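Local coordinates for protein catechol 1,2 dioxygenase (PDB 2XSU) that probably catalyses the iron(III)-dependent intradiol cleavage of catechol by dioxygen to cis,cis-muconate, the first step of the catechol branch of the beta-ketoadipate pathway, at residues Q241-G246 against F256-G261; V226-S231 against I287-E292. The protein carries 1 engineered substitution. All coordinates share one frame; numbering follows the deposited sequence.

Contact 1: Q241-G246 against F256-G261; sequences QFNIEG and FATRDG
N243 and T258 meet where the strand 238-244 passes the loop that leads on to strand 263-269. The end of the asparagine comes at an angle to the threonine, N243 CG lying 3.9 Å from T258 OG1, and one end of the amide also comes against CB and CG2 of the threonine. Beside this pair the amide of Q241 reaches the methyl of A257, with Q241 CD 4.3 Å from A257 CB. Q241 gets there by placing CG between its backbone N and carbonyl carbon (chi1 74°) and then running straight out, which lays its amide next to that of N243; the carbons Q241 CD and N243 CG are 4.4 Å apart. Backbones stay further off, the closest CA atoms, those of N243 and T258, being 6.9 Å apart.

A second shell fixes the loop. T258 OG1 is hydrogen-bonded to the carbonyl of L250, A257 N to the carboxylate of D253, and A257 O to the hydroxyl of T106. The contact is thus an irregular connection folded back onto its own preceding strand within the catalytic domain. N243 is held by backbone hydrogen bonds to L262, just before strand 263-269, and to A264 within it, while R259 forms a salt bridge to D91 of helix 82-96 and F256 packs on M19 of the second subunit.

Contact 2: V226-S231 against I287-E292; sequences VHYFVS and ITFNVE. With FE (Fe (III) ion), chain B.
Y228 and F289 approach through different first torsions: the tyrosine CG lies anti to its carbonyl carbon (chi1 -77°), whereas the phenylalanine CG stands trans to the backbone N (chi1 -173°). Each ring is thereby carried into the interior of the beta-sandwich catalytic domain of the intradiol dioxygenases, where strands 221-231 and 284-293 face one another without pairing as neighbours. F289 comes over one face of the tyrosine ring, with CE2 above its centre 3.8 Å from the plane. The rings are oblique, their planes at 52° and centroids 4.8 Å apart, and the nearest atoms are Y228 CZ and F289 CD2 at 3.4 Å.

The phenol end is anchored from outside the pair. Y228 OH is hydrogen-bonded to the hydroxyl of Y191, which also bonds to F289 O, so one side chain ties the tyrosine tip to the backbone at the break in the facing strand. Two residues further on, V230 CG2 meets V291 CG1 at 4.2 Å, while the backbones remain apart, with CA atoms 8.2 Å from each other.

H227, between V226 and Y228, turns to the other side of its strand, toward the active site. Its ring stacks on W159, which would limit its rotation. The ferric iron also takes H225, Y167 and Y201; H227 NE2 binds it at 2.1 Å, and a water oxygen completes the set at 2.1 Å from the iron.

In the fold
Contact 1 lies within the chain loop closed by contact 2, and their centres are 12 Å apart. They join through adjacent antiparallel strands, 221-231 and 238-244: F242 O and V226 N make a probable backbone hydrogen bond of 3.0 Å. F242 turns away from contact 1 into the hydrophobic core of contact 2, its CE2 3.4 Å from Y228 OH and its CE1 3.6 Å from I287 CD1. On the other side of the sheet, Q241 of contact 1 and H227 of segment 226-231 border the active site: the side chain of Q241 lies about 4 Å from those of the iron ligands H225 and H227 and about 6 Å from the iron, nearest atoms in each case.

Contact 1: Q241-G246 against F256-G261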
ATOM      1  N   GLN A 241       7.835 -10.921  24.032  1.00 10.92           N
ATOM      2  CA  GLN A 241       6.596 -10.817  24.807  1.00 10.49           C
ATOM      3  C   GLN A 241       6.481 -12.025  25.725  1.00 10.26           C
ATOM      4  O   GLN A 241       7.239 -12.974  25.593  1.00 10.56           O
ATOM      5  CB  GLN A 241       5.373 -10.782  23.907  1.00 12.58           C
ATOM      6  CG  GLN A 241       5.007 -12.083  23.271  1.00 15.60           C
ATOM      7  CD  GLN A 241       3.830 -11.952  22.321  1.00 17.78           C
ATOM      8  OE1 GLN A 241       3.399 -10.834  21.979  1.00 19.36           O
ATOM      9  NE2 GLN A 241       3.314 -13.097  21.883  1.00 22.42           N
ATOM     10  N   PHE A 242       5.517 -11.978  26.640  1.00  9.84           N
ATOM     11  CA  PHE A 242       4.997 -13.244  27.151  1.00  9.60           C
ATOM     12  C   PHE A 242       3.522 -13.356  26.834  1.00  9.88           C
ATOM     13  O   PHE A 242       2.818 -12.332  26.695  1.00  9.50           O
ATOM     14  CB  PHE A 242       5.282 -13.502  28.663  1.00  9.61           C
ATOM     15  CG  PHE A 242       4.597 -12.566  29.621  1.00  8.50           C
ATOM     16  CD1 PHE A 242       3.236 -12.691  29.919  1.00 10.28           C
ATOM     17  CD2 PHE A 242       5.322 -11.567  30.291  1.00  9.41           C
ATOM     18  CE1 PHE A 242       2.583 -11.811  30.807  1.00 10.79           C
ATOM     19  CE2 PHE A 242       4.688 -10.693  31.202  1.00 10.17           C
ATOM     20  CZ  PHE A 242       3.320 -10.801  31.456  1.00 11.42           C
ATOM     21  N   ASN A 243       3.077 -14.606  26.650  1.00 11.80           N
ATOM     22  CA  ASN A 243       1.663 -14.940  26.559  1.00 13.00           C
ATOM     23  C   ASN A 243       1.285 -15.625  27.847  1.00 14.01           C
ATOM     24  O   ASN A 243       2.164 -15.965  28.662  1.00 16.25           O
ATOM     25  CB  ASN A 243       1.422 -15.918  25.423  1.00 14.41           C
ATOM     26  CG  ASN A 243       1.544 -15.279  24.093  1.00 18.13           C
ATOM     27  OD1 ASN A 243       0.672 -14.497  23.685  1.00 20.83           O
ATOM     28  ND2 ASN A 243       2.640 -15.564  23.403  1.00 22.46           N
ATOM     29  N   ILE A 244      -0.024 -15.733  28.072  1.00 13.47           N
ATOM     30  CA  ILE A 244      -0.520 -16.265  29.345  1.00 13.35           C
ATOM     31  C   ILE A 244      -1.218 -17.579  29.095  1.00 13.80           C
ATOM     32  O   ILE A 244      -2.135 -17.666  28.251  1.00 14.06           O
ATOM     33  CB  ILE A 244      -1.458 -15.240  30.023  1.00 13.94           C
ATOM     34  CG1 ILE A 244      -0.681 -13.945  30.313  1.00 14.74           C
ATOM     35  CG2 ILE A 244      -2.052 -15.830  31.326  1.00 14.90           C
ATOM     36  CD1 ILE A 244      -1.499 -12.823  30.862  1.00 19.12           C
ATOM     37  N   GLU A 245      -0.771 -18.613  29.816  1.00 13.23           N
ATOM     38  CA  GLU A 245      -1.332 -19.955  29.708  1.00 13.92           C
ATOM     39  C   GLU A 245      -2.820 -19.889  30.037  1.00 13.26           C
ATOM     40  O   GLU A 245      -3.236 -19.133  30.923  1.00 13.42           O
ATOM     41  CB  GLU A 245      -0.606 -20.892  30.690  1.00 13.96           C
ATOM     42  CG  GLU A 245      -0.909 -22.358  30.502  1.00 20.18           C
ATOM     43  CD  GLU A 245      -0.550 -22.884  29.117  1.00 25.27           C
ATOM     44  OE1 GLU A 245       0.644 -22.959  28.784  1.00 27.38           O
ATOM     45  OE2 GLU A 245      -1.491 -23.258  28.379  1.00 32.72           O
ATOM     46  N   GLY A 246      -3.625 -20.636  29.274  1.00 13.76           N
ATOM     47  CA  GLY A 246      -5.082 -20.610  29.507  1.00 13.01           C
ATOM     48  C   GLY A 246      -5.918 -19.878  28.471  1.00 12.85           C
ATOM     49  O   GLY A 246      -7.154 -19.971  28.493  1.00 13.68           O
ATOM     50  N   PHE A 256       0.815 -15.198  14.758  1.00 10.80           N
ATOM     51  CA  PHE A 256       1.851 -16.262  14.864  1.00 12.26           C
ATOM     52  C   PHE A 256       3.042 -15.967  15.778  1.00 12.13           C
ATOM     53  O   PHE A 256       4.172 -16.401  15.487  1.00 13.89           O
ATOM     54  CB  PHE A 256       2.321 -16.663  13.430  1.00 11.96           C
ATOM     55  CG  PHE A 256       1.187 -16.828  12.501  1.00 13.81           C
ATOM     56  CD1 PHE A 256       0.419 -17.993  12.546  1.00 15.42           C
ATOM     57  CD2 PHE A 256       0.818 -15.790  11.630  1.00 14.06           C
ATOM     58  CE1 PHE A 256      -0.701 -18.156  11.707  1.00 16.83           C
ATOM     59  CE2 PHE A 256      -0.312 -15.937  10.785  1.00 13.18           C
ATOM     60  CZ  PHE A 256      -1.066 -17.126  10.855  1.00 14.48           C
ATOM     61  N   ALA A 257       2.803 -15.275  16.886  1.00 12.00           N
ATOM     62  CA  ALA A 257       3.891 -14.796  17.745  1.00 11.36           C
ATOM     63  C   ALA A 257       4.235 -15.724  18.906  1.00 12.29           C
ATOM     64  O   ALA A 257       5.320 -15.593  19.489  1.00 12.06           O
ATOM     65  CB  ALA A 257       3.553 -13.409  18.277  1.00 12.12           C
ATOM     66  N   THR A 258       3.335 -16.643  19.265  1.00 12.23           N
ATOM     67  CA  THR A 258       3.576 -17.483  20.437  1.00 12.61           C
ATOM     68  C   THR A 258       4.751 -18.433  20.181  1.00 12.53           C
ATOM     69  O   THR A 258       4.903 -18.990  19.065  1.00 13.53           O
ATOM     70  CB  THR A 258       2.309 -18.301  20.781  1.00 13.06           C
ATOM     71  OG1 THR A 258       1.203 -17.412  20.892  1.00 16.89           O
ATOM     72  CG2 THR A 258       2.424 -19.039  22.122  1.00 13.81           C
ATOM     73  N   ARG A 259       5.587 -18.601  21.206  1.00 12.57           N
ATOM     74  CA  ARG A 259       6.769 -19.486  21.169  1.00 14.74           C
ATOM     75  C   ARG A 259       6.963 -20.193  22.467  1.00 14.98           C
ATOM     76  O   ARG A 259       6.702 -19.632  23.529  1.00 14.29           O
ATOM     77  CB  ARG A 259       8.078 -18.664  21.058  1.00 15.57           C
ATOM     78  CG  ARG A 259       8.238 -17.881  19.833  1.00 19.11           C
ATOM     79  CD  ARG A 259       9.642 -17.357  19.825  1.00 13.69           C
ATOM     80  NE  ARG A 259      10.600 -18.386  19.447  1.00 15.85           N
ATOM     81  CZ  ARG A 259      11.665 -18.133  18.700  1.00 15.86           C
ATOM     82  NH1 ARG A 259      11.900 -16.889  18.285  1.00 15.09           N
ATOM     83  NH2 ARG A 259      12.488 -19.132  18.349  1.00 17.94           N
ATOM     84  N   ASP A 260       7.523 -21.404  22.390  1.00 16.25           N
ATOM     85  CA  ASP A 260       8.062 -22.030  23.584  1.00 17.97           C
ATOM     86  C   ASP A 260       9.100 -21.101  24.219  1.00 17.03           C
ATOM     87  O   ASP A 260       9.950 -20.498  23.546  1.00 18.34           O
ATOM     88  CB  ASP A 260       8.729 -23.373  23.227  1.00 18.74           C
ATOM     89  CG  ASP A 260       7.734 -24.437  22.781  1.00 23.24           C
ATOM     90  OD1 ASP A 260       6.509 -24.320  23.055  1.00 26.04           O
ATOM     91  OD2 ASP A 260       8.194 -25.426  22.145  1.00 28.49           O
ATOM     92  N   GLY A 261       9.012 -20.975  25.522  1.00 17.03           N
ATOM     93  CA  GLY A 261       9.905 -20.114  26.254  1.00 15.72           C
ATOM     94  C   GLY A 261       9.246 -18.799  26.578  1.00 15.13           C
ATOM     95  O   GLY A 261       9.725 -18.080  27.464  1.00 16.09           O
TER

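Contact 2: V226-S231 against I287-E292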
ATOM      1  N   VAL A 226       1.929  -9.427  26.966  1.00  7.69           N
ATOM      2  CA  VAL A 226       2.594  -8.169  27.339  1.00  8.12           C
ATOM      3  C   VAL A 226       3.859  -8.052  26.488  1.00  7.79           C
ATOM      4  O   VAL A 226       4.661  -9.001  26.397  1.00  9.40           O
ATOM      5  CB  VAL A 226       2.954  -8.170  28.864  1.00  8.81           C
ATOM      6  CG1 VAL A 226       3.783  -6.912  29.244  1.00 10.44           C
ATOM      7  CG2 VAL A 226       1.664  -8.260  29.725  1.00 10.36           C
ATOM      8  N   HIS A 227       4.041  -6.888  25.857  1.00  8.76           N
ATOM      9  CA  HIS A 227       5.191  -6.643  24.991  1.00  7.85           C
ATOM     10  C   HIS A 227       6.399  -6.163  25.793  1.00  9.28           C
ATOM     11  O   HIS A 227       6.233  -5.425  26.774  1.00  9.25           O
ATOM     12  CB  HIS A 227       4.816  -5.491  24.031  1.00  8.03           C
ATOM     13  CG  HIS A 227       3.767  -5.838  23.029  1.00  7.68           C
ATOM     14  ND1 HIS A 227       4.078  -6.462  21.842  1.00  9.38           N
ATOM     15  CD2 HIS A 227       2.421  -5.612  22.992  1.00  8.30           C
ATOM     16  CE1 HIS A 227       2.972  -6.627  21.124  1.00  8.60           C
ATOM     17  NE2 HIS A 227       1.948  -6.148  21.811  1.00 10.44           N
ATOM     18  N   TYR A 228       7.602  -6.499  25.313  1.00  9.80           N
ATOM     19  CA  TYR A 228       8.866  -6.052  25.903  1.00  9.73           C
ATOM     20  C   TYR A 228       9.875  -5.590  24.859  1.00  9.92           C
ATOM     21  O   TYR A 228      10.088  -6.281  23.863  1.00 10.35           O
ATOM     22  CB  TYR A 228       9.542  -7.215  26.632  1.00  9.69           C
ATOM     23  CG  TYR A 228       8.990  -7.598  27.963  1.00  9.05           C
ATOM     24  CD1 TYR A 228       7.753  -8.243  28.068  1.00 10.30           C
ATOM     25  CD2 TYR A 228       9.737  -7.374  29.143  1.00 10.08           C
ATOM     26  CE1 TYR A 228       7.247  -8.610  29.314  1.00 10.48           C
ATOM     27  CE2 TYR A 228       9.242  -7.766  30.399  1.00 10.11           C
ATOM     28  CZ  TYR A 228       7.990  -8.386  30.462  1.00 10.06           C
ATOM     29  OH  TYR A 228       7.462  -8.768  31.659  1.00 12.28           O
ATOM     30  N   PHE A 229      10.502  -4.428  25.099  1.00 10.01           N
ATOM     31  CA  PHE A 229      11.880  -4.183  24.608  1.00 10.41           C
ATOM     32  C   PHE A 229      12.803  -4.259  25.826  1.00 11.84           C
ATOM     33  O   PHE A 229      12.504  -3.641  26.856  1.00 11.47           O
ATOM     34  CB  PHE A 229      12.083  -2.770  24.034  1.00 11.50           C
ATOM     35  CG  PHE A 229      11.438  -2.500  22.698  1.00 11.10           C
ATOM     36  CD1 PHE A 229      11.581  -3.392  21.620  1.00 14.11           C
ATOM     37  CD2 PHE A 229      10.734  -1.310  22.485  1.00 12.96           C
ATOM     38  CE1 PHE A 229      11.006  -3.116  20.367  1.00 16.06           C
ATOM     39  CE2 PHE A 229      10.174  -1.030  21.243  1.00 13.77           C
ATOM     40  CZ  PHE A 229      10.295  -1.940  20.178  1.00 13.25           C
ATOM     41  N   VAL A 230      13.922  -4.982  25.725  1.00 11.66           N
ATOM     42  CA  VAL A 230      14.921  -4.991  26.807  1.00 13.06           C
ATOM     43  C   VAL A 230      16.263  -4.622  26.196  1.00 14.30           C
ATOM     44  O   VAL A 230      16.679  -5.201  25.209  1.00 14.28           O
ATOM     45  CB  VAL A 230      14.983  -6.336  27.571  1.00 12.71           C
ATOM     46  CG1 VAL A 230      15.930  -6.213  28.825  1.00 13.58           C
ATOM     47  CG2 VAL A 230      13.558  -6.784  28.021  1.00 12.37           C
ATOM     48  N   SER A 231      16.942  -3.637  26.782  1.00 14.92           N
ATOM     49  CA  SER A 231      18.244  -3.208  26.243  1.00 15.46           C
ATOM     50  C   SER A 231      19.180  -2.862  27.392  1.00 16.29           C
ATOM     51  O   SER A 231      18.709  -2.500  28.466  1.00 16.12           O
ATOM     52  CB  SER A 231      18.075  -2.011  25.296  1.00 16.39           C
ATOM     53  OG  SER A 231      17.493  -0.872  25.929  1.00 17.24           O
ATOM     54  N   ILE A 287       2.853 -12.961  37.773  1.00 12.33           N
ATOM     55  CA  ILE A 287       3.649 -13.580  36.709  1.00 12.73           C
ATOM     56  C   ILE A 287       5.119 -13.284  36.924  1.00 12.66           C
ATOM     57  O   ILE A 287       5.497 -12.129  37.204  1.00 12.98           O
ATOM     58  CB  ILE A 287       3.183 -13.087  35.318  1.00 11.65           C
ATOM     59  CG1 ILE A 287       1.826 -13.726  35.011  1.00 13.62           C
ATOM     60  CG2 ILE A 287       4.243 -13.407  34.236  1.00 12.49           C
ATOM     61  CD1 ILE A 287       1.154 -13.211  33.766  1.00 14.18           C
ATOM     62  N   THR A 288       5.941 -14.339  36.844  1.00 12.43           N
ATOM     63  CA  THR A 288       7.385 -14.205  36.792  1.00 13.52           C
ATOM     64  C   THR A 288       7.830 -14.286  35.343  1.00 13.33           C
ATOM     65  O   THR A 288       7.515 -15.264  34.636  1.00 14.95           O
ATOM     66  CB  THR A 288       8.107 -15.318  37.626  1.00 13.88           C
ATOM     67  OG1 THR A 288       7.681 -15.233  38.995  1.00 16.56           O
ATOM     68  CG2 THR A 288       9.646 -15.172  37.567  1.00 16.44           C
ATOM     69  N   PHE A 289       8.550 -13.261  34.897  1.00 12.54           N
ATOM     70  CA  PHE A 289       9.169 -13.297  33.590  1.00 12.31           C
ATOM     71  C   PHE A 289      10.617 -12.771  33.674  1.00 12.71           C
ATOM     72  O   PHE A 289      10.867 -11.544  33.671  1.00 12.23           O
ATOM     73  CB  PHE A 289       8.314 -12.509  32.587  1.00 12.04           C
ATOM     74  CG  PHE A 289       8.789 -12.630  31.152  1.00 12.65           C
ATOM     75  CD1 PHE A 289       8.660 -13.838  30.466  1.00 13.92           C
ATOM     76  CD2 PHE A 289       9.335 -11.518  30.487  1.00 12.70           C
ATOM     77  CE1 PHE A 289       9.089 -13.949  29.121  1.00 14.11           C
ATOM     78  CE2 PHE A 289       9.778 -11.622  29.155  1.00 13.32           C
ATOM     79  CZ  PHE A 289       9.652 -12.843  28.479  1.00 12.62           C
ATOM     80  N   ASN A 290      11.555 -13.710  33.781  1.00 13.45           N
ATOM     81  CA  ASN A 290      12.981 -13.396  33.758  1.00 14.45           C
ATOM     82  C   ASN A 290      13.458 -13.237  32.333  1.00 14.79           C
ATOM     83  O   ASN A 290      12.886 -13.829  31.383  1.00 16.09           O
ATOM     84  CB  ASN A 290      13.787 -14.481  34.492  1.00 14.14           C
ATOM     85  CG  ASN A 290      13.330 -14.660  35.908  1.00 16.85           C
ATOM     86  OD1 ASN A 290      13.121 -13.675  36.637  1.00 15.70           O
ATOM     87  ND2 ASN A 290      13.125 -15.912  36.309  1.00 18.74           N
ATOM     88  N   VAL A 291      14.469 -12.399  32.167  1.00 14.75           N
ATOM     89  CA  VAL A 291      15.014 -12.126  30.852  1.00 14.04           C
ATOM     90  C   VAL A 291      16.511 -12.381  30.854  1.00 15.40           C
ATOM     91  O   VAL A 291      17.228 -11.887  31.725  1.00 14.96           O
ATOM     92  CB  VAL A 291      14.751 -10.678  30.416  1.00 14.88           C
ATOM     93  CG1 VAL A 291      15.419 -10.396  29.080  1.00 15.15           C
ATOM     94  CG2 VAL A 291      13.242 -10.421  30.286  1.00 15.05           C
ATOM     95  N   GLU A 292      16.964 -13.141  29.869  1.00 14.79           N
ATOM     96  CA  GLU A 292      18.393 -13.378  29.663  1.00 15.78           C
ATOM     97  C   GLU A 292      18.841 -12.703  28.372  1.00 15.42           C
ATOM     98  O   GLU A 292      18.305 -12.974  27.279  1.00 15.77           O
ATOM     99  CB  GLU A 292      18.643 -14.888  29.614  1.00 16.38           C
ATOM    100  CG  GLU A 292      20.043 -15.335  29.281  1.00 22.30           C
ATOM    101  CD  GLU A 292      20.147 -16.863  29.256  1.00 26.73           C
ATOM    102  OE1 GLU A 292      20.081 -17.486  30.340  1.00 29.45           O
ATOM    103  OE2 GLU A 292      20.256 -17.439  28.147  1.00 30.70           O
TER
HETATM  104 FE    FE B1307      -0.087  -6.325  21.387  1.00 11.26          FE
HETATM  105  O   HOH W   1       0.136  -5.462  19.436  1.00 16.10           O